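PDB 4TX8: probable chitinase A from Chromobacterium violaceum, which probably hydrolyses internal glycosidic linkages of chitin, as a family 18 glycoside hydrolase that also carries a carbohydrate-binding module. Local coordinates for residues 292-297 against 354-359; 311-316 against 363-368; 257-262 against 270-275; 347-352 against 392-397. All blocks are in the same frame, centred on the assembly; numbering follows the deposited sequence. Where two conformers were deposited one is given.

Contact 1 (292-297 against 354-359); sequences QYYNNG and SSANSG. With MG (magnesium ion), chain C.
Asn295 and Tyr294 meet Ala356, Ser358 and Gly359 where two loops leave neighbouring strands, 288-292 and 345-350, of the TIM barrel that is the fold of family 18 chitinases. Polar bonds dominate. The side-chain oxygen of Asn295 accepts two backbone amides: Asn357 N reaches OD1 at 2.8 Å, in the carbonyl plane and nearly straight (158°), whereas Ser358 N adds a weak second bond. In return, Asn295 N donates to Ser358 O at 3.2 Å, but from 54° above that carbonyl's plane. Water is the second kind of link, one molecule donating to both Tyr293 O and Gly359 O and so joining two acceptors. Apolar contact is slight: with chi1 at 43°, Tyr294 sets its ring so that CD2 is 3.9 Å from Ala356 CB. Close van der Waals approaches bring Tyr294 CB to 3.1 Å from Ser358 O and the CA of Gly359, which has no side chain, within 4.3 Å of Tyr294 CA. Beyond the two loops, Tyr294 OH bonds a citrate and Ser358 OG bonds Glu310. The last kind is metal coordination: Ala356 O binds magnesium at 2.2 Å, Arg353 O also binds it, and a water ligand of the ion donates to Asn357 OD1.

Contact 2 (311-316 against 363-368); sequences GSADML and ADTVAK. With FLC (citrate anion), chain H.
Thr365 faces Ala313 where helix 363-375 passes the start of helix 313-325, Thr365 CA lying 5.5 Å from Ala313 CA. Its CB points toward the opposing segment and lies close to OB1 of a bound citrate, probably taken up from the crystallisation liquor. From CB the side chain forks. CG2, the branch anti to the backbone N, turns to the other helix and lies 3.7 Å from Ala313 N and beside Ala313 CB, with Leu316 CD1 slightly farther off; this methyl makes most of the direct contact between the segments. OG1, placed beside the backbone N (chi1 -74°), instead donates to citrate OB1 at 2.6 Å and accepts a water proton at 2.7 Å; the same water reaches Gly311 O weakly.

One turn on, Lys368 runs extended until chi3 bends it, which brings its CE to 4.4 Å from Ala313 CB. The ammonium then bonds two different carboxylates of the citrate, NZ to OB2 at 2.7 Å and NZ to OG1 at 3.2 Å. From the other side, Ala313 N and Asp314 N give weak bonds to OB1 and OG2. Ser312 occupies the N-cap, its OG accepting from Met315 N at 3.0 Å and bonding Ala309 O as well.

No hydrogen bond runs directly between the segments: the polar link passes through water and the anion, whose charge is probably favoured by the lysine and the amino-terminal end of helix 313-325, though the Asp314 carboxylate beside OG2 would work against it.

Contact 3 (257-262 against 270-275); sequences EHPYVQ and GNWGAY
Successive carbonyls of the 3-10 turn 258-260, Pro259 O and Tyr260 O, accept Gly273 N at 3.0 Å and Tyr275 N at 2.9 Å, each donor lying in its carbonyl plane, so that the turn is bonded along the type II beta turn from Asn271 to Ala274. Two CA-H...O contacts tighten this seam: Trp272 CA to Pro259 O, and Tyr260 CA to Asn271 O at 3.4 Å. Gly273, at positive phi, fits the third position of the turn.

Rings supply the rest. Pro259 lays CB over one face of the Trp272 indole, 3.8 Å from the centroid of the five-membered ring and 21° off its normal, a CH-pi contact displaced toward the rim. Asn271 does likewise with Tyr260: its CB lies over the phenol face, 3.9 Å from the centroid, and the two side chains run side by side in the same direction. Tyr275 CB packs 3.9 Å from Tyr260 CB and 4.1 Å from Val261 CG2. Outside the segments, Tyr260 touches Glu220, which with Asp218 and Ala255 binds calcium. The arrangement folds back the loop between strand 251-254 and helix 276-281 of the TIM barrel, beside the residues of the DxxDxDxE signature of family 18.

Contact 4 (347-352 against 392-397); sequences FGVPSG and RGVMTW
A chi1 of 55° puts Phe347 CG between the backbone N and the carbonyl carbon, and from there the ring extends over the neighbouring strand: one face lies over Gly393 O, offset toward the rim, while CZ comes 3.7 Å from Val394 CG2. In Met395 the bend at chi2 (-84°), followed by another at chi3, folds the thioether back on Gly348, with SD and CE each 4.0 Å from the glycine CA. These groups fall on different faces of the sheet, Phe347, Val349 and Val394 on one and Met395 and Pro350 on the other. Backbone bonds alternate between the strands, from Phe347 N to Gly393 O through Met395 N to Phe347 O at 2.9 Å and Val349 N to Met395 O at 3.0 Å, and end with Ser351 N to Trp397 O at 2.8 Å. That ladder, with strand axes 35° apart, joins the last two parallel strands of the TIM barrel, one step short of its closure on strand 108-114. Helix 363-375, which connects them in a beta-alpha-beta crossover, covers Phe347 and Val394 through Leu370. On the inner face Trp397 stands at the end of its strand near a bound citrate, where its ring meets those of Tyr112 and His114; the tryptophan at this place in family 18 chitinases forms the floor of the -1 sugar subsite, and Trp397 probably does the same. Ser351 OG bonds Ser355 OG and Ser398 N.

In the fold
Contact 4 is the core of the set, about 6 Å from the centre of the chain, and its regular strand ladder contrasts with the irregular loop bonds, water and magnesium of contact 1, which is partly buried and lies at the ends of the barrel strands. The two are joined by Tyr293 N bonding Gly348 O. Contact 2 is the surface member, yet its Leu316 and Val366 pack inward on Phe347, Val349 and Val394 of contact 4, so the helices and strands share one apolar layer. Contact 3, buried within a single loop, is richest in ring contacts; it meets contact 1 through Glu257 and Asn296 but does not touch contact 4.

Contact 1 (292-297 against 354-359)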
# COMPACT_ATOMS: atom_id res chain seq x y z
N GLN A 292 -2.99 3.67 6.39
CA GLN A 292 -1.72 4.36 6.28
C GLN A 292 -1.38 5.02 7.62
O GLN A 292 -2.01 5.99 8.02
CB GLN A 292 -1.77 5.39 5.15
CG GLN A 292 -1.98 4.76 3.77
CD GLN A 292 -2.36 5.76 2.68
OE1 GLN A 292 -2.54 6.94 2.95
NE2 GLN A 292 -2.47 5.27 1.45
N TYR A 293 -0.40 4.46 8.31
CA TYR A 293 0.03 5.02 9.58
C TYR A 293 1.20 5.96 9.37
O TYR A 293 2.23 5.86 10.04
CB TYR A 293 0.38 3.91 10.56
CG TYR A 293 -0.80 3.02 10.88
CD1 TYR A 293 -1.75 3.41 11.81
CD2 TYR A 293 -0.97 1.80 10.24
CE1 TYR A 293 -2.84 2.61 12.10
CE2 TYR A 293 -2.05 0.99 10.52
CZ TYR A 293 -2.98 1.40 11.45
OH TYR A 293 -4.06 0.59 11.73
N TYR A 294 1.05 6.88 8.42
CA TYR A 294 2.07 7.90 8.20
C TYR A 294 1.46 9.21 7.72
O TYR A 294 0.31 9.25 7.29
CB TYR A 294 3.12 7.42 7.19
CG TYR A 294 2.60 6.69 5.96
CD1 TYR A 294 2.30 5.34 6.00
CD2 TYR A 294 2.45 7.36 4.74
CE1 TYR A 294 1.84 4.67 4.89
CE2 TYR A 294 1.99 6.69 3.62
CZ TYR A 294 1.68 5.35 3.70
OH TYR A 294 1.22 4.67 2.59
N ASN A 295 2.25 10.28 7.83
CA ASN A 295 1.87 11.62 7.41
C ASN A 295 0.73 12.23 8.21
O ASN A 295 0.22 13.28 7.85
CB ASN A 295 1.48 11.63 5.92
CG ASN A 295 2.66 11.47 5.00
OD1 ASN A 295 3.81 11.62 5.41
ND2 ASN A 295 2.38 11.18 3.73
N ASN A 296 0.31 11.60 9.30
CA ASN A 296 -0.82 12.15 10.06
C ASN A 296 -0.61 12.17 11.58
O ASN A 296 -1.58 12.20 12.34
CB ASN A 296 -2.10 11.38 9.72
CG ASN A 296 -2.61 11.70 8.33
OD1 ASN A 296 -3.30 12.70 8.13
ND2 ASN A 296 -2.27 10.87 7.35
N GLY A 297 0.64 12.17 12.00
CA GLY A 297 0.96 12.26 13.41
C GLY A 297 0.53 11.02 14.18
O GLY A 297 0.27 9.97 13.58
N SER A 354 12.32 8.51 1.99
CA SER A 354 11.83 9.28 0.85
C SER A 354 10.37 8.98 0.53
O SER A 354 9.78 9.59 -0.36
CB SER A 354 12.68 9.00 -0.39
OG SER A 354 14.03 9.36 -0.17
N SER A 355 9.77 8.05 1.28
CA SER A 355 8.43 7.56 0.96
C SER A 355 7.30 8.36 1.60
O SER A 355 6.14 8.19 1.24
CB SER A 355 8.31 6.09 1.37
OG SER A 355 9.26 5.28 0.68
N ALA A 356 7.65 9.21 2.56
CA ALA A 356 6.64 9.96 3.31
C ALA A 356 7.29 11.12 4.05
O ALA A 356 8.51 11.29 3.99
CB ALA A 356 5.91 9.05 4.29
N ASN A 357 6.48 11.91 4.75
CA ASN A 357 7.00 13.04 5.51
C ASN A 357 7.19 12.71 6.99
O ASN A 357 7.97 13.36 7.67
CB ASN A 357 6.07 14.25 5.37
CG ASN A 357 5.82 14.62 3.92
OD1 ASN A 357 6.75 14.78 3.14
ND2 ASN A 357 4.55 14.73 3.55
N SER A 358 6.46 11.71 7.47
CA SER A 358 6.56 11.28 8.86
C SER A 358 6.01 9.87 9.00
O SER A 358 5.27 9.41 8.13
CB SER A 358 5.82 12.23 9.79
OG SER A 358 4.41 12.14 9.59
N GLY A 359 6.36 9.19 10.08
CA GLY A 359 5.84 7.86 10.34
C GLY A 359 6.76 6.75 9.88
O GLY A 359 6.34 5.61 9.73
MG MG C . 10.44 12.24 3.39
O HOH W 1 4.25 4.22 10.83
O HOH W 2 9.33 12.16 1.14
O HOH W 3 9.49 14.56 3.73
O HOH W 4 11.67 12.98 5.49

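Contact 2 (311-316 against 363-368)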
# COMPACT_ATOMS: atom_id res chain seq x y z
N GLY A 311 5.45 6.19 14.23
CA GLY A 311 6.68 5.47 13.99
C GLY A 311 6.95 4.38 15.01
O GLY A 311 7.98 3.71 14.96
N SER A 312 6.03 4.21 15.95
CA SER A 312 6.19 3.17 16.96
C SER A 312 5.44 1.90 16.57
O SER A 312 4.45 1.94 15.83
CB SER A 312 5.70 3.65 18.33
OG SER A 312 4.29 3.64 18.41
N ALA A 313 5.94 0.77 17.05
CA ALA A 313 5.28 -0.52 16.92
C ALA A 313 3.93 -0.50 17.62
O ALA A 313 2.97 -1.07 17.13
CB ALA A 313 6.16 -1.62 17.49
N ASP A 314 3.88 0.15 18.78
CA ASP A 314 2.64 0.28 19.54
C ASP A 314 1.51 0.87 18.68
O ASP A 314 0.38 0.38 18.72
CB ASP A 314 2.86 1.15 20.78
CG ASP A 314 3.38 0.37 21.97
OD1 ASP A 314 3.29 -0.88 21.99
OD2 ASP A 314 3.88 1.02 22.92
N MET A 315 1.83 1.91 17.91
CA MET A 315 0.82 2.54 17.06
C MET A 315 0.34 1.56 15.99
O MET A 315 -0.85 1.50 15.69
CB MET A 315 1.38 3.81 16.40
CG MET A 315 0.43 4.50 15.42
SD MET A 315 0.95 6.13 14.90
CE MET A 315 -0.28 6.52 13.68
N LEU A 316 1.26 0.80 15.44
CA LEU A 316 0.91 -0.20 14.44
C LEU A 316 0.04 -1.29 15.07
O LEU A 316 -0.97 -1.70 14.50
CB LEU A 316 2.16 -0.82 13.82
CG LEU A 316 3.12 0.15 13.14
CD1 LEU A 316 4.29 -0.61 12.54
CD2 LEU A 316 2.41 0.98 12.08
N ALA A 363 12.87 -1.90 9.88
CA ALA A 363 12.42 -3.27 9.65
C ALA A 363 12.20 -3.99 10.98
O ALA A 363 11.30 -4.82 11.10
CB ALA A 363 13.43 -4.02 8.80
N ASP A 364 13.02 -3.65 11.97
CA ASP A 364 12.92 -4.24 13.31
C ASP A 364 11.58 -3.89 13.96
O ASP A 364 10.93 -4.74 14.56
CB ASP A 364 14.07 -3.76 14.19
CG ASP A 364 14.10 -4.46 15.54
OD1 ASP A 364 14.09 -5.70 15.57
OD2 ASP A 364 14.12 -3.75 16.57
N THR A 365 11.19 -2.62 13.85
CA THR A 365 9.92 -2.15 14.38
C THR A 365 8.75 -2.92 13.76
O THR A 365 7.83 -3.34 14.47
CB THR A 365 9.73 -0.64 14.12
OG1 THR A 365 10.57 0.11 15.00
CG2 THR A 365 8.28 -0.23 14.35
N VAL A 366 8.80 -3.10 12.44
CA VAL A 366 7.77 -3.86 11.75
C VAL A 366 7.72 -5.29 12.28
O VAL A 366 6.65 -5.80 12.60
CB VAL A 366 8.00 -3.88 10.22
CG1 VAL A 366 7.05 -4.86 9.54
CG2 VAL A 366 7.84 -2.48 9.63
N ALA A 367 8.89 -5.92 12.39
CA ALA A 367 8.97 -7.29 12.90
C ALA A 367 8.38 -7.40 14.30
O ALA A 367 7.67 -8.36 14.61
CB ALA A 367 10.42 -7.77 12.90
N LYS A 368 8.66 -6.41 15.15
CA LYS A 368 8.14 -6.40 16.51
C LYS A 368 6.62 -6.31 16.53
O LYS A 368 5.96 -7.02 17.30
CB LYS A 368 8.73 -5.23 17.31
CG LYS A 368 10.04 -5.54 18.01
CD LYS A 368 10.61 -4.28 18.66
CE LYS A 368 9.54 -3.55 19.46
NZ LYS A 368 9.96 -2.17 19.83
CAC FLC H . 10.82 2.98 18.71
CA FLC H . 9.72 2.46 19.57
CB FLC H . 9.28 1.04 19.38
CBC FLC H . 9.74 0.56 18.04
CG FLC H . 7.79 0.97 19.39
CGC FLC H . 7.04 0.36 20.53
OA1 FLC H . 12.02 2.79 19.03
OA2 FLC H . 10.55 3.61 17.65
OB1 FLC H . 9.28 1.09 17.00
OB2 FLC H . 10.59 -0.38 17.96
OG1 FLC H . 7.25 -0.85 20.83
OG2 FLC H . 6.20 1.04 21.17
OHB FLC H . 9.80 0.24 20.37
O HOH W 5 11.07 2.51 13.93

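Contact 3 (257-262 against 270-275)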
# COMPACT_ATOMS: atom_id res chain seq x y z
N GLU A 257 -6.04 6.87 5.22
CA GLU A 257 -5.23 7.43 6.29
C GLU A 257 -5.98 7.32 7.60
O GLU A 257 -7.21 7.39 7.61
CB GLU A 257 -4.87 8.88 5.97
CG GLU A 257 -4.23 9.03 4.59
CD GLU A 257 -4.02 10.47 4.18
OE1 GLU A 257 -3.56 11.27 5.01
OE2 GLU A 257 -4.31 10.79 3.01
N HIS A 258 -5.27 7.15 8.71
CA HIS A 258 -5.94 6.78 9.96
C HIS A 258 -6.96 7.81 10.51
O HIS A 258 -7.88 7.40 11.21
CB HIS A 258 -4.91 6.41 11.04
CG HIS A 258 -4.11 7.55 11.59
ND1 HIS A 258 -4.66 8.53 12.39
CD2 HIS A 258 -2.79 7.83 11.52
CE1 HIS A 258 -3.72 9.38 12.76
NE2 HIS A 258 -2.57 8.98 12.24
N PRO A 259 -6.82 9.11 10.18
CA PRO A 259 -7.93 9.97 10.62
C PRO A 259 -9.29 9.58 10.04
O PRO A 259 -10.31 9.80 10.70
CB PRO A 259 -7.52 11.36 10.12
CG PRO A 259 -6.04 11.32 10.08
CD PRO A 259 -5.69 9.92 9.66
N TYR A 260 -9.30 8.99 8.85
CA TYR A 260 -10.55 8.58 8.21
C TYR A 260 -11.16 7.34 8.86
O TYR A 260 -12.33 7.02 8.63
CB TYR A 260 -10.33 8.31 6.72
CG TYR A 260 -10.02 9.53 5.89
CD1 TYR A 260 -8.73 10.06 5.85
CD2 TYR A 260 -11.01 10.16 5.14
CE1 TYR A 260 -8.44 11.18 5.09
CE2 TYR A 260 -10.73 11.27 4.38
CZ TYR A 260 -9.45 11.78 4.36
OH TYR A 260 -9.17 12.89 3.60
N VAL A 261 -10.36 6.62 9.65
CA VAL A 261 -10.81 5.37 10.24
C VAL A 261 -10.79 5.43 11.77
O VAL A 261 -11.79 5.76 12.39
CB VAL A 261 -9.96 4.18 9.74
CG1 VAL A 261 -10.52 2.86 10.25
CG2 VAL A 261 -9.92 4.18 8.22
N GLN A 262 -9.63 5.14 12.37
CA GLN A 262 -9.53 5.11 13.82
C GLN A 262 -9.76 6.49 14.44
O GLN A 262 -10.10 6.60 15.62
CB GLN A 262 -8.17 4.56 14.26
CG GLN A 262 -7.96 3.08 13.92
CD GLN A 262 -7.23 2.88 12.60
OE1 GLN A 262 -7.19 3.78 11.76
NE2 GLN A 262 -6.64 1.70 12.42
N GLY A 270 -16.44 15.83 9.24
CA GLY A 270 -15.48 16.08 8.18
C GLY A 270 -14.88 14.76 7.73
O GLY A 270 -15.60 13.77 7.58
N ASN A 271 -13.57 14.73 7.53
CA ASN A 271 -12.89 13.50 7.13
C ASN A 271 -12.77 12.48 8.26
O ASN A 271 -12.57 11.29 8.01
CB ASN A 271 -11.49 13.82 6.61
CG ASN A 271 -11.51 14.75 5.42
OD1 ASN A 271 -12.24 14.52 4.46
ND2 ASN A 271 -10.72 15.81 5.49
N TRP A 272 -12.89 12.94 9.50
CA TRP A 272 -12.59 12.08 10.64
C TRP A 272 -13.69 11.05 10.87
O TRP A 272 -14.86 11.39 11.07
CB TRP A 272 -12.33 12.93 11.89
CG TRP A 272 -10.92 13.46 11.87
CD1 TRP A 272 -10.38 14.28 10.92
CD2 TRP A 272 -9.87 13.18 12.80
NE1 TRP A 272 -9.06 14.53 11.22
CE2 TRP A 272 -8.73 13.87 12.37
CE3 TRP A 272 -9.80 12.41 13.97
CZ2 TRP A 272 -7.51 13.82 13.06
CZ3 TRP A 272 -8.59 12.36 14.66
CH2 TRP A 272 -7.47 13.06 14.20
N GLY A 273 -13.30 9.78 10.81
CA GLY A 273 -14.23 8.67 10.90
C GLY A 273 -15.05 8.45 9.64
O GLY A 273 -15.90 7.56 9.59
N ALA A 274 -14.80 9.26 8.61
CA ALA A 274 -15.66 9.29 7.43
C ALA A 274 -15.63 8.00 6.61
O ALA A 274 -16.54 7.73 5.83
CB ALA A 274 -15.29 10.47 6.54
N TYR A 275 -14.58 7.20 6.79
CA TYR A 275 -14.43 5.96 6.03
C TYR A 275 -15.14 4.77 6.67
O TYR A 275 -15.32 3.73 6.03
CB TYR A 275 -12.95 5.62 5.86
CG TYR A 275 -12.57 5.20 4.46
CD1 TYR A 275 -12.67 3.87 4.06
CD2 TYR A 275 -12.11 6.13 3.54
CE1 TYR A 275 -12.32 3.48 2.78
CE2 TYR A 275 -11.76 5.75 2.26
CZ TYR A 275 -11.86 4.43 1.88
OH TYR A 275 -11.51 4.06 0.61

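Contact 4 (347-352 against 392-397)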
# COMPACT_ATOMS: atom_id res chain seq x y z
N PHE A 347 -1.13 -3.41 8.29
CA PHE A 347 -0.78 -2.01 8.53
C PHE A 347 0.15 -1.45 7.46
O PHE A 347 1.04 -2.13 6.96
CB PHE A 347 -0.16 -1.83 9.93
CG PHE A 347 1.02 -2.72 10.23
CD1 PHE A 347 2.29 -2.39 9.76
CD2 PHE A 347 0.88 -3.84 11.04
CE1 PHE A 347 3.39 -3.19 10.06
CE2 PHE A 347 1.97 -4.64 11.34
CZ PHE A 347 3.23 -4.31 10.85
N GLY A 348 -0.09 -0.19 7.10
CA GLY A 348 0.67 0.49 6.07
C GLY A 348 1.70 1.46 6.62
O GLY A 348 1.40 2.30 7.47
N VAL A 349 2.93 1.35 6.10
CA VAL A 349 4.05 2.16 6.57
C VAL A 349 4.85 2.67 5.37
O VAL A 349 4.70 2.17 4.26
CB VAL A 349 4.98 1.33 7.49
CG1 VAL A 349 4.26 0.96 8.79
CG2 VAL A 349 5.45 0.08 6.77
N PRO A 350 5.70 3.70 5.57
CA PRO A 350 6.61 4.12 4.50
C PRO A 350 7.73 3.10 4.31
O PRO A 350 8.15 2.50 5.30
CB PRO A 350 7.16 5.46 5.00
CG PRO A 350 6.20 5.90 6.06
CD PRO A 350 5.71 4.64 6.70
N SER A 351 8.21 2.90 3.09
CA SER A 351 9.27 1.91 2.87
C SER A 351 10.62 2.47 3.29
O SER A 351 11.56 1.71 3.55
CB SER A 351 9.30 1.46 1.41
OG SER A 351 9.57 2.54 0.53
N GLY A 352 10.71 3.80 3.37
CA GLY A 352 11.94 4.47 3.73
C GLY A 352 11.73 5.97 3.86
O GLY A 352 10.60 6.45 3.73
N ARG A 392 -3.03 -10.40 8.58
CA ARG A 392 -2.70 -10.44 7.15
C ARG A 392 -1.28 -9.94 6.84
O ARG A 392 -0.59 -10.53 6.01
CB ARG A 392 -3.72 -9.65 6.34
CG ARG A 392 -3.51 -9.75 4.83
CD ARG A 392 -3.62 -11.20 4.33
NE ARG A 392 -4.99 -11.69 4.35
CZ ARG A 392 -5.41 -12.80 3.74
NH1 ARG A 392 -4.55 -13.54 3.05
NH2 ARG A 392 -6.68 -13.17 3.82
N GLY A 393 -0.85 -8.86 7.47
CA GLY A 393 0.53 -8.44 7.32
C GLY A 393 0.84 -6.96 7.16
O GLY A 393 0.41 -6.12 7.95
N VAL A 394 1.61 -6.64 6.11
CA VAL A 394 2.22 -5.33 5.96
C VAL A 394 2.01 -4.74 4.56
O VAL A 394 2.18 -5.43 3.55
CB VAL A 394 3.74 -5.39 6.25
CG1 VAL A 394 4.39 -4.02 6.09
CG2 VAL A 394 4.00 -5.95 7.65
N MET A 395 1.64 -3.46 4.51
CA MET A 395 1.62 -2.71 3.25
C MET A 395 2.67 -1.61 3.29
O MET A 395 2.94 -1.04 4.35
CB MET A 395 0.24 -2.11 2.99
CG MET A 395 0.14 -1.19 1.77
SD MET A 395 0.66 0.53 2.08
CE MET A 395 -0.91 1.30 2.50
N THR A 396 3.27 -1.31 2.14
CA THR A 396 4.23 -0.21 2.02
C THR A 396 4.11 0.61 0.76
O THR A 396 3.89 0.07 -0.33
CB THR A 396 5.69 -0.71 2.04
OG1 THR A 396 5.72 -2.12 2.23
CG2 THR A 396 6.45 -0.02 3.12
N TRP A 397 4.28 1.91 0.91
CA TRP A 397 4.67 2.78 -0.19
C TRP A 397 6.19 2.91 -0.13
O TRP A 397 6.70 3.54 0.78
CB TRP A 397 4.01 4.15 -0.07
CG TRP A 397 4.27 5.04 -1.24
CD1 TRP A 397 5.28 5.94 -1.39
CD2 TRP A 397 3.49 5.13 -2.44
NE1 TRP A 397 5.18 6.59 -2.60
CE2 TRP A 397 4.09 6.10 -3.27
CE3 TRP A 397 2.34 4.47 -2.89
CZ2 TRP A 397 3.58 6.43 -4.52
CZ3 TRP A 397 1.83 4.80 -4.14
CH2 TRP A 397 2.46 5.77 -4.94